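Local coordinates for anopheles gambiae adenosine kinase (Anopheles gambiae, PDB 3LOO), which catalyses the ATP-dependent phosphorylation of adenosine to AMP, as a kinase of the pfkB carbohydrate kinase family, at residues F185-S190 and F208-S213; D284-I289 and V335-G340. All blocks are in the same frame, centred on the assembly; numbering follows the deposited sequence.

Contact 1: residues F185-S190 and F208-S213. With B4P (bis(adenosine)-5'-tetraphosphate), chain D.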
loop_
_atom_site.group_PDB
_atom_site.type_symbol
_atom_site.label_atom_id
_atom_site.label_comp_id
_atom_site.label_asym_id
_atom_site.label_seq_id
_atom_site.Cartn_x
_atom_site.Cartn_y
_atom_site.Cartn_z
ATOM N N PHE A 185 1.920 6.658 0.445
ATOM C CA PHE A 185 2.748 6.733 1.662
ATOM C C PHE A 185 4.257 6.975 1.397
ATOM O O PHE A 185 4.933 7.706 2.140
ATOM C CB PHE A 185 2.600 5.429 2.456
ATOM C CG PHE A 185 1.256 5.250 3.133
ATOM C CD1 PHE A 185 0.639 6.318 3.821
ATOM C CD2 PHE A 185 0.644 3.996 3.144
ATOM C CE1 PHE A 185 -0.557 6.142 4.502
ATOM C CE2 PHE A 185 -0.591 3.791 3.810
ATOM C CZ PHE A 185 -1.191 4.889 4.498
ATOM N N PHE A 186 4.782 6.318 0.356
ATOM C CA PHE A 186 6.200 6.424 0.003
ATOM C C PHE A 186 6.582 7.823 -0.493
ATOM O O PHE A 186 7.769 8.177 -0.487
ATOM C CB PHE A 186 6.592 5.320 -1.032
ATOM C CG PHE A 186 8.082 5.224 -1.345
ATOM C CD1 PHE A 186 8.982 4.653 -0.442
ATOM C CD2 PHE A 186 8.569 5.646 -2.580
ATOM C CE1 PHE A 186 10.348 4.516 -0.738
ATOM C CE2 PHE A 186 9.922 5.520 -2.901
ATOM C CZ PHE A 186 10.823 4.949 -1.983
ATOM N N PHE A 187 5.598 8.614 -0.919
ATOM C CA PHE A 187 5.867 10.031 -1.309
ATOM C C PHE A 187 6.443 10.878 -0.172
ATOM O O PHE A 187 7.238 11.808 -0.420
ATOM C CB PHE A 187 4.627 10.722 -1.861
ATOM C CG PHE A 187 4.126 10.167 -3.168
ATOM C CD1 PHE A 187 4.513 8.897 -3.639
ATOM C CD2 PHE A 187 3.205 10.899 -3.901
ATOM C CE1 PHE A 187 3.991 8.406 -4.829
ATOM C CE2 PHE A 187 2.694 10.411 -5.082
ATOM C CZ PHE A 187 3.078 9.163 -5.542
ATOM N N THR A 188 6.073 10.546 1.069
ATOM C CA THR A 188 6.632 11.215 2.260
ATOM C C THR A 188 8.140 11.043 2.248
ATOM O O THR A 188 8.900 11.949 2.625
ATOM C CB THR A 188 6.079 10.592 3.580
ATOM O OG1 THR A 188 4.662 10.637 3.551
ATOM C CG2 THR A 188 6.602 11.326 4.842
ATOM N N VAL A 189 8.582 9.877 1.774
ATOM C CA VAL A 189 9.971 9.500 1.936
ATOM C C VAL A 189 10.824 9.779 0.696
ATOM O O VAL A 189 11.942 10.252 0.830
ATOM C CB VAL A 189 10.084 8.015 2.364
ATOM C CG1 VAL A 189 11.485 7.566 2.318
ATOM C CG2 VAL A 189 9.478 7.839 3.783
ATOM N N SER A 190 10.326 9.434 -0.492
ATOM C CA SER A 190 11.123 9.625 -1.700
ATOM C C SER A 190 10.248 9.657 -2.916
ATOM O O SER A 190 10.209 8.680 -3.698
ATOM C CB SER A 190 12.177 8.494 -1.864
ATOM O OG SER A 190 13.190 8.900 -2.786
ATOM N N PHE A 208 3.125 0.594 -14.174
ATOM C CA PHE A 208 3.414 1.335 -12.918
ATOM C C PHE A 208 2.050 1.547 -12.246
ATOM O O PHE A 208 1.064 1.982 -12.871
ATOM C CB PHE A 208 4.200 2.629 -13.141
ATOM C CG PHE A 208 4.524 3.361 -11.856
ATOM C CD1 PHE A 208 5.680 3.079 -11.168
ATOM C CD2 PHE A 208 3.605 4.281 -11.302
ATOM C CE1 PHE A 208 5.969 3.709 -9.969
ATOM C CE2 PHE A 208 3.862 4.912 -10.077
ATOM C CZ PHE A 208 5.062 4.612 -9.410
ATOM N N MET A 209 1.992 1.154 -10.988
ATOM C CA MET A 209 0.755 1.127 -10.250
ATOM C C MET A 209 1.021 1.811 -8.902
ATOM O O MET A 209 2.143 1.778 -8.370
ATOM C CB MET A 209 0.279 -0.325 -10.068
ATOM C CG MET A 209 0.122 -1.090 -11.428
ATOM S SD MET A 209 -0.179 -2.833 -11.215
ATOM C CE MET A 209 1.513 -3.399 -11.014
ATOM N N MET A 210 -0.013 2.423 -8.348
ATOM C CA MET A 210 0.148 3.087 -7.052
ATOM C C MET A 210 -1.161 3.129 -6.294
ATOM O O MET A 210 -2.219 2.831 -6.825
ATOM C CB MET A 210 0.772 4.487 -7.193
ATOM C CG MET A 210 -0.035 5.503 -8.014
ATOM S SD MET A 210 0.379 7.247 -7.634
ATOM C CE MET A 210 -0.492 7.438 -6.059
ATOM N N ASN A 211 -1.061 3.496 -5.027
ATOM C CA ASN A 211 -2.212 3.518 -4.162
ATOM C C ASN A 211 -2.344 4.949 -3.647
ATOM O O ASN A 211 -1.311 5.598 -3.360
ATOM C CB ASN A 211 -1.929 2.613 -2.979
ATOM C CG ASN A 211 -3.166 2.141 -2.318
ATOM O OD1 ASN A 211 -3.936 2.939 -1.765
ATOM N ND2 ASN A 211 -3.410 0.824 -2.394
ATOM N N LEU A 212 -3.582 5.415 -3.447
ATOM C CA LEU A 212 -3.740 6.729 -2.823
ATOM C C LEU A 212 -3.302 6.731 -1.374
ATOM O O LEU A 212 -2.901 7.775 -0.860
ATOM C CB LEU A 212 -5.142 7.295 -3.013
ATOM C CG LEU A 212 -5.535 7.676 -4.439
ATOM C CD1 LEU A 212 -7.037 7.963 -4.483
ATOM C CD2 LEU A 212 -4.633 8.876 -4.974
ATOM N N SER A 213 -3.391 5.564 -0.727
ATOM C CA SER A 213 -2.915 5.305 0.652
ATOM C C SER A 213 -3.705 5.923 1.812
ATOM O O SER A 213 -4.047 5.224 2.770
ATOM C CB SER A 213 -1.433 5.647 0.796
ATOM O OG SER A 213 -0.644 4.756 0.017
HETATM P PA B4P D . -5.754 -0.199 7.132
HETATM O O1A B4P D . -6.057 -1.370 8.054
HETATM O O2A B4P D . -6.060 1.205 7.651
HETATM O O3A B4P D . -6.742 -0.373 5.879
HETATM P PB B4P D . -6.184 -0.495 4.390
HETATM O O1B B4P D . -5.450 -1.821 4.175
HETATM O O2B B4P D . -5.565 0.798 3.888
HETATM O O3B B4P D . -7.781 -0.686 3.966
HETATM P PG B4P D . -8.660 0.237 2.982
HETATM O O1G B4P D . -9.433 1.276 3.721
HETATM O O2G B4P D . -7.711 0.771 1.927
HETATM O O3G B4P D . -9.664 -0.790 2.274
HETATM P PD B4P D . -11.258 -0.988 2.427
HETATM O O1D B4P D . -11.610 -0.798 3.856
HETATM O O2D B4P D . -12.023 -0.267 1.354
HETATM O O5E B4P D . -4.231 -0.296 6.573
HETATM C C5E B4P D . -3.329 -0.662 7.594
HETATM C C4E B4P D . -1.882 -0.591 7.200
HETATM O O4E B4P D . -1.481 0.712 6.776
HETATM C C3E B4P D . -1.059 -0.857 8.431
HETATM O O3E B4P D . -0.573 -2.204 8.267
HETATM C C2E B4P D . 0.091 0.142 8.361
HETATM O O2E B4P D . 1.398 -0.427 8.505
HETATM C C1E B4P D . -0.099 0.826 6.994
HETATM N N9A B4P D . 0.289 2.245 7.088
HETATM C C8A B4P D . -0.304 3.240 7.811
HETATM N N7A B4P D . 0.403 4.390 7.604
HETATM C C5A B4P D . 1.461 4.120 6.783
HETATM C C6A B4P D . 2.504 4.874 6.221
HETATM N N6A B4P D . 2.690 6.205 6.483
HETATM N N1A B4P D . 3.408 4.250 5.424
HETATM C C2A B4P D . 3.288 2.933 5.121
HETATM N N3A B4P D . 2.291 2.195 5.635
HETATM C C4A B4P D . 1.368 2.764 6.453
HETATM O O5F B4P D . -11.316 -2.566 2.151
HETATM C C5F B4P D . -10.621 -3.168 1.065
HETATM C C4F B4P D . -11.283 -4.524 0.826
HETATM O O4F B4P D . -11.437 -5.269 2.047
HETATM C C3F B4P D . -12.715 -4.355 0.349
HETATM O O3F B4P D . -12.723 -4.063 -1.043
HETATM C C2F B4P D . -13.330 -5.696 0.699
HETATM O O2F B4P D . -13.025 -6.672 -0.318
HETATM C C1F B4P D . -12.643 -6.044 2.032
HETATM N N9B B4P D . -13.534 -5.558 3.133
HETATM C C8B B4P D . -13.364 -4.428 3.849
HETATM N N7B B4P D . -14.357 -4.275 4.759
HETATM C C5B B4P D . -15.201 -5.321 4.644
HETATM C C6B B4P D . -16.382 -5.719 5.266
HETATM N N6B B4P D . -16.898 -4.947 6.257
HETATM N N1B B4P D . -16.991 -6.885 4.888
HETATM C C2B B4P D . -16.477 -7.660 3.900
HETATM N N3B B4P D . -15.331 -7.315 3.247
HETATM C C4B B4P D . -14.660 -6.165 3.567
#
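Both faces of the Phe185 ring are covered: Ser213 CB sits 3.4 Å from the ring centroid and only 7° off the normal, a CH-pi contact, while an adenine of bis(adenosine)-5'-tetraphosphate covers the opposite face, its C5A over the ring centre. Close approach along the whole ring, for instance Phe185 CE2 to C4A of the ligand at 3.4 Å, shows that base and ring overlap broadly. The side chain turns onto the base with CG beside the backbone N (chi1 -72°). That same N gives a weak hydrogen bond to Ser213 OG (3.2 Å), so one serine meets both the backbone and the ring of Phe185. Ser213 is itself positioned by an Asx turn, its N donating to Asn211 OD1 at 2.9 Å. Farther from the ligand, Met210 reaches the far end of the Phe187 ring; SD lies 3.9 Å from CZ, and its direction from the ring centroid is 70° off the normal, an oblique Met-aromatic contact. In the beta-alpha-beta unit 179-183, 187-203, 207-211, the contact brings the helix start and the residues before it against the end of strand 207-211 and the turn just after it, forming an aromatic wall of the pocket for one adenine of the ligand, probably the adenosine site.

Contact 2: residues D284-I289 and V335-G340; sequences DPVLLI and VCIKCG
Ile337 meets two residues of strand 284-290 with two different branches. Its CG2 methyl touches Val286 CG1 at 4.0 Å, and its CD1 methyl lies 3.9 Å from Leu288 CB and 4.1 Å from Leu288 CD2. The branching at CB divides the work: CG2 stands anti to the backbone N, whereas CG1 lies beside that N (chi1 -68°) and chi2 of 167° extends the chain, carrying CD1 to the leucine. Val286 and Leu288 are alternate residues of the strand, so both CB atoms project to the helix-facing side, while Leu287 between them points away and packs on Leu256 and Arg257 of helix 256-264. The backbones stay well apart, 8.0 Å between the CA atoms of Val286 and Ile337, and side chains from both segments fill the space between them.

In the next shell, the strand is held by backbone hydrogen bonds to both antiparallel neighbours, Val286 to Phe299 and Leu287 to Ile279. Phe299 also touches Leu288 and Ile337, and Phe319 of helix 315-328 packs on Val286. The side chain of Val286 comes to about 3 Å of the bound bis(adenosine)-5'-tetraphosphate, nearest atoms, consistent with the helix backing a pocket residue. Between the two segments the contact consists of buried aliphatic carbon alone, with a modest 132 Å² of buried surface, which implies dispersion and exclusion of water rather than directed polar bonds.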
loop_
_atom_site.group_PDB
_atom_site.type_symbol
_atom_site.label_atom_id
_atom_site.label_comp_id
_atom_site.label_asym_id
_atom_site.label_seq_id
_atom_site.Cartn_x
_atom_site.Cartn_y
_atom_site.Cartn_z
ATOM N N ASP A 284 -19.060 -2.525 0.665
ATOM C CA ASP A 284 -19.774 -2.230 -0.583
ATOM C C ASP A 284 -18.923 -2.602 -1.792
ATOM O O ASP A 284 -17.760 -2.957 -1.623
ATOM C CB ASP A 284 -20.164 -0.759 -0.639
ATOM C CG ASP A 284 -21.337 -0.446 0.255
ATOM O OD1 ASP A 284 -22.143 -1.358 0.569
ATOM O OD2 ASP A 284 -21.441 0.720 0.652
ATOM N N PRO A 285 -19.519 -2.554 -3.003
ATOM C CA PRO A 285 -18.864 -3.105 -4.192
ATOM C C PRO A 285 -17.527 -2.434 -4.485
ATOM O O PRO A 285 -17.387 -1.232 -4.296
ATOM C CB PRO A 285 -19.864 -2.779 -5.329
ATOM C CG PRO A 285 -21.185 -2.721 -4.642
ATOM C CD PRO A 285 -20.886 -2.080 -3.300
ATOM N N VAL A 286 -16.545 -3.222 -4.931
ATOM C CA VAL A 286 -15.338 -2.644 -5.494
ATOM C C VAL A 286 -15.704 -2.071 -6.874
ATOM O O VAL A 286 -16.404 -2.734 -7.661
ATOM C CB VAL A 286 -14.212 -3.699 -5.619
ATOM C CG1 VAL A 286 -12.997 -3.071 -6.261
ATOM C CG2 VAL A 286 -13.844 -4.261 -4.232
ATOM N N LEU A 287 -15.229 -0.860 -7.181
ATOM C CA LEU A 287 -15.545 -0.212 -8.447
ATOM C C LEU A 287 -14.341 -0.201 -9.374
ATOM O O LEU A 287 -13.237 0.151 -8.958
ATOM C CB LEU A 287 -16.021 1.235 -8.247
ATOM C CG LEU A 287 -17.031 1.517 -7.143
ATOM C CD1 LEU A 287 -17.136 3.037 -6.963
ATOM C CD2 LEU A 287 -18.399 0.842 -7.467
ATOM N N LEU A 288 -14.570 -0.596 -10.626
ATOM C CA LEU A 288 -13.546 -0.600 -11.663
ATOM C C LEU A 288 -13.899 0.437 -12.706
ATOM O O LEU A 288 -14.987 0.376 -13.328
ATOM C CB LEU A 288 -13.434 -1.991 -12.345
ATOM C CG LEU A 288 -12.679 -2.054 -13.693
ATOM C CD1 LEU A 288 -11.229 -1.634 -13.542
ATOM C CD2 LEU A 288 -12.770 -3.476 -14.303
ATOM N N ILE A 289 -12.974 1.359 -12.929
ATOM C CA ILE A 289 -13.123 2.358 -13.964
ATOM C C ILE A 289 -11.980 2.228 -14.959
ATOM O O ILE A 289 -10.809 2.225 -14.553
ATOM C CB ILE A 289 -13.130 3.812 -13.375
ATOM C CG1 ILE A 289 -14.164 3.957 -12.240
ATOM C CG2 ILE A 289 -13.390 4.847 -14.490
ATOM C CD1 ILE A 289 -13.595 3.826 -10.800
ATOM N N VAL A 335 -10.757 -11.149 -12.947
ATOM C CA VAL A 335 -10.158 -12.173 -12.106
ATOM C C VAL A 335 -9.188 -11.532 -11.082
ATOM O O VAL A 335 -9.098 -11.978 -9.959
ATOM C CB VAL A 335 -9.424 -13.256 -12.971
ATOM C CG1 VAL A 335 -8.600 -14.245 -12.084
ATOM C CG2 VAL A 335 -10.466 -14.014 -13.842
ATOM N N CYS A 336 -8.442 -10.521 -11.494
ATOM C CA CYS A 336 -7.531 -9.835 -10.549
ATOM C C CYS A 336 -8.316 -9.264 -9.391
ATOM O O CYS A 336 -7.920 -9.424 -8.246
ATOM C CB CYS A 336 -6.734 -8.749 -11.255
ATOM S SG CYS A 336 -5.640 -9.461 -12.504
ATOM N N ILE A 337 -9.453 -8.644 -9.695
ATOM C CA ILE A 337 -10.267 -7.999 -8.652
ATOM C C ILE A 337 -10.951 -9.025 -7.736
ATOM O O ILE A 337 -11.011 -8.831 -6.510
ATOM C CB ILE A 337 -11.272 -6.997 -9.253
ATOM C CG1 ILE A 337 -10.491 -5.809 -9.838
ATOM C CG2 ILE A 337 -12.389 -6.570 -8.184
ATOM C CD1 ILE A 337 -11.307 -4.872 -10.737
ATOM N N LYS A 338 -11.475 -10.104 -8.331
ATOM C CA LYS A 338 -12.115 -11.171 -7.524
ATOM C C LYS A 338 -11.086 -11.810 -6.586
ATOM O O LYS A 338 -11.381 -12.068 -5.423
ATOM C CB LYS A 338 -12.780 -12.230 -8.418
ATOM C CG LYS A 338 -14.022 -11.741 -9.159
ATOM C CD LYS A 338 -14.389 -12.661 -10.331
ATOM C CE LYS A 338 -15.830 -12.442 -10.760
ATOM N NZ LYS A 338 -16.083 -12.993 -12.135
ATOM N N CYS A 339 -9.867 -12.047 -7.060
ATOM C CA CYS A 339 -8.825 -12.535 -6.143
ATOM C C CYS A 339 -8.528 -11.536 -5.014
ATOM O O CYS A 339 -8.302 -11.935 -3.873
ATOM C CB CYS A 339 -7.548 -12.901 -6.893
ATOM S SG CYS A 339 -6.301 -13.695 -5.832
ATOM N N GLY A 340 -8.520 -10.238 -5.346
ATOM C CA GLY A 340 -8.351 -9.161 -4.354
ATOM C C GLY A 340 -9.413 -9.226 -3.274
ATOM O O GLY A 340 -9.117 -9.169 -2.081
#

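How the contacts relate
Following the chain, strand 179-183 leads to contact 1, which closes a short loop, filled mainly by helix 187-203, at the end of strand 207-211 and just beyond it. The chain then adds strands 234-238 and 276-281 and turns back into strand 284-290, where contact 2 opens; it closes on helix 333-350, 46 residues separating the nearest ends of its segments. The loops therefore follow in series and neither nest nor cross. Both reach the nine-stranded sheet, contact 1 in its parallel middle and contact 2 in its antiparallel margin. Their centres are 21 Å apart and their nearest atoms about 9 Å, without touching. The bound dinucleotide bridges this gap, meeting Phe185 in one contact and Val286 in the other.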